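Local coordinates for uncharacterized protein (Haemophilus ducreyi, PDB 6UN9) that is probably involved in cell division, cell envelope biogenesis and cell shape maintenance, as a tetrameric helical protein likely to link the Z-ring to septal peptidoglycan-synthesizing complexes, at residues Glu40-Phe43 against Glu44-Asn48; Leu60-His63 against Phe64-Ser68. The protein carries 2 engineered substitutions. One frame throughout, in Å; residues are numbered along the deposited sequence.

Interaction 1 of 2, residues Glu40-Phe43 against Glu44-Asn48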
loop_
_atom_site.group_PDB
_atom_site.type_symbol
_atom_site.label_atom_id
_atom_site.label_comp_id
_atom_site.label_asym_id
_atom_site.label_seq_id
_atom_site.Cartn_x
_atom_site.Cartn_y
_atom_site.Cartn_z
ATOM N N GLU A 40 6.064 -16.013 15.047
ATOM C CA GLU A 40 7.315 -15.277 14.930
ATOM C C GLU A 40 7.762 -15.172 13.481
ATOM O O GLU A 40 8.408 -14.191 13.111
ATOM C CB GLU A 40 8.404 -15.934 15.791
ATOM C CG GLU A 40 8.449 -15.386 17.230
ATOM C CD GLU A 40 9.287 -16.218 18.207
ATOM O OE1 GLU A 40 9.217 -15.932 19.430
ATOM O OE2 GLU A 40 10.004 -17.145 17.761
ATOM N N ARG A 41 7.427 -16.166 12.651
ATOM C CA ARG A 41 7.746 -16.091 11.228
ATOM C C ARG A 41 6.820 -15.115 10.514
ATOM O O ARG A 41 7.240 -14.414 9.588
ATOM C CB ARG A 41 7.666 -17.489 10.598
ATOM C CG ARG A 41 7.353 -17.556 9.098
ATOM C CD ARG A 41 8.529 -17.099 8.212
ATOM N NE ARG A 41 8.495 -17.724 6.886
ATOM C CZ ARG A 41 9.171 -18.826 6.562
ATOM N NH1 ARG A 41 9.945 -19.424 7.462
ATOM N NH2 ARG A 41 9.080 -19.334 5.338
ATOM N N HIS A 42 5.567 -15.035 10.952
ATOM C CA HIS A 42 4.583 -14.250 10.230
ATOM C C HIS A 42 4.760 -12.759 10.471
ATOM O O HIS A 42 4.729 -11.978 9.522
ATOM C CB HIS A 42 3.199 -14.717 10.630
ATOM C CG HIS A 42 2.121 -13.708 10.410
ATOM N ND1 HIS A 42 1.300 -13.729 9.306
ATOM C CD2 HIS A 42 1.696 -12.677 11.183
ATOM C CE1 HIS A 42 0.417 -12.748 9.404
ATOM N NE2 HIS A 42 0.637 -12.096 10.533
ATOM N N PHE A 43 4.961 -12.348 11.718
ATOM C CA PHE A 43 5.236 -10.955 12.017
ATOM C C PHE A 43 6.635 -10.521 11.617
ATOM O O PHE A 43 6.921 -9.322 11.636
ATOM C CB PHE A 43 5.028 -10.672 13.506
ATOM C CG PHE A 43 3.602 -10.710 13.915
ATOM C CD1 PHE A 43 2.730 -9.737 13.491
ATOM C CD2 PHE A 43 3.117 -11.745 14.697
ATOM C CE1 PHE A 43 1.410 -9.770 13.836
ATOM C CE2 PHE A 43 1.785 -11.791 15.060
ATOM C CZ PHE A 43 0.929 -10.799 14.622
ATOM N N GLU A 44 7.517 -11.440 11.254
ATOM C CA GLU A 44 8.787 -10.946 10.756
ATOM C C GLU A 44 8.748 -10.777 9.248
ATOM O O GLU A 44 9.267 -9.792 8.726
ATOM C CB GLU A 44 9.935 -11.866 11.163
ATOM C CG GLU A 44 11.235 -11.090 11.388
ATOM C CD GLU A 44 12.377 -11.909 11.988
ATOM O OE1 GLU A 44 12.147 -13.047 12.469
ATOM O OE2 GLU A 44 13.520 -11.393 11.979
ATOM N N GLN A 45 8.127 -11.712 8.538
ATOM C CA GLN A 45 7.912 -11.572 7.107
ATOM C C GLN A 45 6.769 -10.617 6.790
ATOM O O GLN A 45 6.560 -10.289 5.615
ATOM C CB GLN A 45 7.664 -12.959 6.485
ATOM C CG GLN A 45 7.587 -13.011 4.952
ATOM C CD GLN A 45 8.789 -12.386 4.256
ATOM O OE1 GLN A 45 9.922 -12.497 4.723
ATOM N NE2 GLN A 45 8.543 -11.733 3.133
ATOM N N SER A 46 6.035 -10.154 7.801
ATOM C CA SER A 46 5.049 -9.104 7.586
ATOM C C SER A 46 5.672 -7.723 7.749
ATOM O O SER A 46 5.466 -6.844 6.909
ATOM C CB SER A 46 3.869 -9.271 8.545
ATOM O OG SER A 46 2.804 -9.939 7.900
ATOM N N ALA A 47 6.443 -7.538 8.824
ATOM C CA ALA A 47 7.208 -6.311 9.017
ATOM C C ALA A 47 8.109 -6.012 7.823
ATOM O O ALA A 47 8.438 -4.849 7.567
ATOM C CB ALA A 47 8.044 -6.415 10.295
ATOM N N ASN A 48 8.525 -7.040 7.092
ATOM C CA ASN A 48 9.338 -6.818 5.910
ATOM C C ASN A 48 8.505 -6.290 4.754
ATOM O O ASN A 48 8.816 -5.243 4.181
ATOM C CB ASN A 48 10.050 -8.110 5.523
ATOM C CG ASN A 48 11.318 -8.305 6.299
ATOM O OD1 ASN A 48 11.967 -9.348 6.211
ATOM N ND2 ASN A 48 11.684 -7.293 7.083
#

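Interaction 2 of 2, residues Leu60-His63 against Phe64-Ser68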
loop_
_atom_site.group_PDB
_atom_site.type_symbol
_atom_site.label_atom_id
_atom_site.label_comp_id
_atom_site.label_asym_id
_atom_site.label_seq_id
_atom_site.Cartn_x
_atom_site.Cartn_y
_atom_site.Cartn_z
ATOM N N LEU A 60 6.373 7.164 -4.353
ATOM C CA LEU A 60 5.218 7.766 -5.010
ATOM C C LEU A 60 4.841 9.116 -4.409
ATOM O O LEU A 60 4.265 9.962 -5.106
ATOM C CB LEU A 60 4.024 6.818 -4.924
ATOM C CG LEU A 60 2.860 7.144 -5.854
ATOM C CD1 LEU A 60 3.276 6.880 -7.283
ATOM C CD2 LEU A 60 1.651 6.320 -5.479
ATOM N N TYR A 61 5.122 9.336 -3.123
ATOM C CA TYR A 61 4.761 10.623 -2.539
ATOM C C TYR A 61 5.730 11.711 -2.973
ATOM O O TYR A 61 5.300 12.799 -3.369
ATOM C CB TYR A 61 4.713 10.556 -1.008
ATOM C CG TYR A 61 4.568 11.927 -0.361
ATOM C CD1 TYR A 61 3.317 12.482 -0.147
ATOM C CD2 TYR A 61 5.689 12.667 0.028
ATOM C CE1 TYR A 61 3.183 13.724 0.436
ATOM C CE2 TYR A 61 5.563 13.910 0.606
ATOM C CZ TYR A 61 4.309 14.440 0.808
ATOM O OH TYR A 61 4.170 15.694 1.386
ATOM N N THR A 62 7.040 11.464 -2.875
ATOM C CA THR A 62 7.948 12.552 -3.204
ATOM C C THR A 62 8.142 12.722 -4.705
ATOM O O THR A 62 8.539 13.807 -5.132
ATOM C CB THR A 62 9.302 12.391 -2.511
ATOM O OG1 THR A 62 10.155 11.528 -3.278
ATOM C CG2 THR A 62 9.100 11.873 -1.101
ATOM N N HIS A 63 7.834 11.707 -5.521
ATOM C CA HIS A 63 7.699 11.969 -6.949
ATOM C C HIS A 63 6.542 12.908 -7.241
ATOM O O HIS A 63 6.477 13.477 -8.333
ATOM C CB HIS A 63 7.493 10.688 -7.744
ATOM C CG HIS A 63 7.248 10.926 -9.205
ATOM N ND1 HIS A 63 6.042 11.388 -9.692
ATOM C CD2 HIS A 63 8.054 10.772 -10.283
ATOM C CE1 HIS A 63 6.109 11.489 -11.004
ATOM N NE2 HIS A 63 7.316 11.114 -11.387
ATOM N N PHE A 64 5.615 13.053 -6.308
ATOM C CA PHE A 64 4.565 14.047 -6.428
ATOM C C PHE A 64 4.932 15.346 -5.729
ATOM O O PHE A 64 4.517 16.428 -6.171
ATOM C CB PHE A 64 3.247 13.471 -5.884
ATOM C CG PHE A 64 2.409 12.864 -6.958
ATOM C CD1 PHE A 64 1.163 13.393 -7.277
ATOM C CD2 PHE A 64 2.915 11.812 -7.719
ATOM C CE1 PHE A 64 0.434 12.859 -8.322
ATOM C CE2 PHE A 64 2.182 11.269 -8.743
ATOM C CZ PHE A 64 0.951 11.801 -9.056
ATOM N N ALA A 65 5.716 15.251 -4.656
ATOM C CA ALA A 65 6.057 16.431 -3.873
ATOM C C ALA A 65 6.798 17.449 -4.716
ATOM O O ALA A 65 6.609 18.658 -4.544
ATOM C CB ALA A 65 6.898 16.028 -2.660
ATOM N N GLN A 66 7.647 16.977 -5.634
ATOM C CA GLN A 66 8.403 17.866 -6.502
ATOM C C GLN A 66 7.640 18.190 -7.783
ATOM O O GLN A 66 7.425 19.370 -8.073
ATOM C CB GLN A 66 9.794 17.281 -6.792
ATOM C CG GLN A 66 9.849 15.790 -7.101
ATOM C CD GLN A 66 11.054 15.078 -6.449
ATOM O OE1 GLN A 66 11.723 15.634 -5.573
ATOM N NE2 GLN A 66 11.315 13.838 -6.871
ATOM N N ASN A 67 7.176 17.181 -8.535
ATOM C CA ASN A 67 6.420 17.455 -9.765
ATOM C C ASN A 67 5.186 18.332 -9.553
ATOM O O ASN A 67 4.578 18.761 -10.542
ATOM C CB ASN A 67 5.972 16.177 -10.458
ATOM C CG ASN A 67 7.069 15.548 -11.273
ATOM O OD1 ASN A 67 6.820 14.947 -12.323
ATOM N ND2 ASN A 67 8.304 15.687 -10.803
ATOM N N SER A 68 4.786 18.613 -8.318
ATOM C CA SER A 68 3.706 19.577 -8.160
ATOM C C SER A 68 4.246 20.984 -7.937
ATOM O O SER A 68 3.702 21.959 -8.471
ATOM C CB SER A 68 2.790 19.171 -7.010
ATOM O OG SER A 68 1.726 20.091 -6.865
#

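Interaction 1 of 2, residues Glu40-Phe43 against Glu44-Asn48
R41 O takes two backbone N-H groups from the turn that follows. The sound bond is the i to i+4 one from Q45 N, 3.0 Å from R41 O and nearly straight at 168°; E44 N adds a weak one at 3.4 Å from the same R41 O. The next two rungs are poorer: S46 N reaches H42 O at a bent angle and A47 N reaches F43 O at 3.4 Å, both weak. The start of the helix is weakly bonded in this model. Side chains follow the same spacing. S46 turns its CB toward the preceding turn, and its OG lies over one face of the H42 imidazole, 4.0 Å from CE1 of H42 and displaced toward the ring's rim. H42 carries its ring anti to the backbone N (chi1 157°), while F43 has CG anti to its carbonyl carbon. The two neighbouring rings meet: CD2 of H42 sits over the centre of the F43 ring face, and CD2 of F43 lies at the edge of the imidazole, near its plane. On another side of the helix E44 packs its CB against E40 O at 3.4 Å, then runs on extended beyond CG, and the CB of Q45 rests 3.5 Å from R41 O. The polar end of H42 is used between subunits: its NE2 is hydrogen-bonded to H42 NE2 of the fourth subunit, and its ring also meets F64 of the second subunit. H42 O is further bonded to H63 NE2 of the third subunit. The stretch leads into and forms the first turn of helix 42-69, following helix 16-37 within the predicted coiled coil, where aromatic and imidazole rings gather in the interface of a helical tetramer.

Interaction 2 of 2, residues Leu60-His63 against Phe64-Ser68
Backbone bonds tie Y61 to the next turn: Y61 O accepts from A65 N at 2.8 Å, in the carbonyl plane, and from F64 N at 3.0 Å, which stands well above that plane. One residue on, Q66 N makes a weak bond to T62 O.

The polar side chains gather round two other carbonyls. Q66 folds back over T62 O because its CG stands between the backbone N and the carbonyl carbon (chi1 43°) and the chain bends again at chi2; Q66 CG comes to 3.1 Å from T62 O, while the amide nitrogen NE2, though near, has too poor an angle to bond. N67 points toward the previous turn, its CB 3.5 Å from H63 O. CG of N67 lies over one face of the H63 imidazole, the amide and ring planes being 38° apart, and OD1 of N67 is 3.8 Å from CE1 of H63. That OD1 also has a weak hydrogen bond from H42 ND1 of the third subunit.

Among the rings, H63 and F64 meet obliquely, centroids 5.9 Å apart and planes at 46°. CD2 of F64 touches ND1 of H63 at 3.7 Å, at the imidazole edge, and CD2 also packs on L60 O. Y61 and A65 make an apolar contact, where the small methyl CB of A65 meets ring atom CE2 of Y61.

All of this lies near the C-terminal end of helix 42-69. F80, from the segment after the helix, rests on F64 and S68, and S68 OG bonds Q77 OE1. Across the tetramer, F64 and L60 face their counterparts in the fourth subunit, F64 also meets F43 of the second, and L60 lies against L49 of the third.

Overall arrangement
Both contacts belong to helix 42-69, in series along it, with centres 30 Å apart and nearest atoms about 15 Å apart, so they do not touch within one chain. Interaction 1 lies near the centre of the chain and inside the predicted coiled coil; interaction 2 lies near the far end of the helix, where the chain folds back. Each mixes buried rings with exposed polar residues. In 40-48 the rungs are mostly weak and a serine hydroxyl lies over the rim of an imidazole; in 60-68 an asparagine amide crosses one obliquely, and alanine packs on tyrosine. The assembly brings the two regions together, since rings of one subunit's 40-48 meet those of another's 60-68.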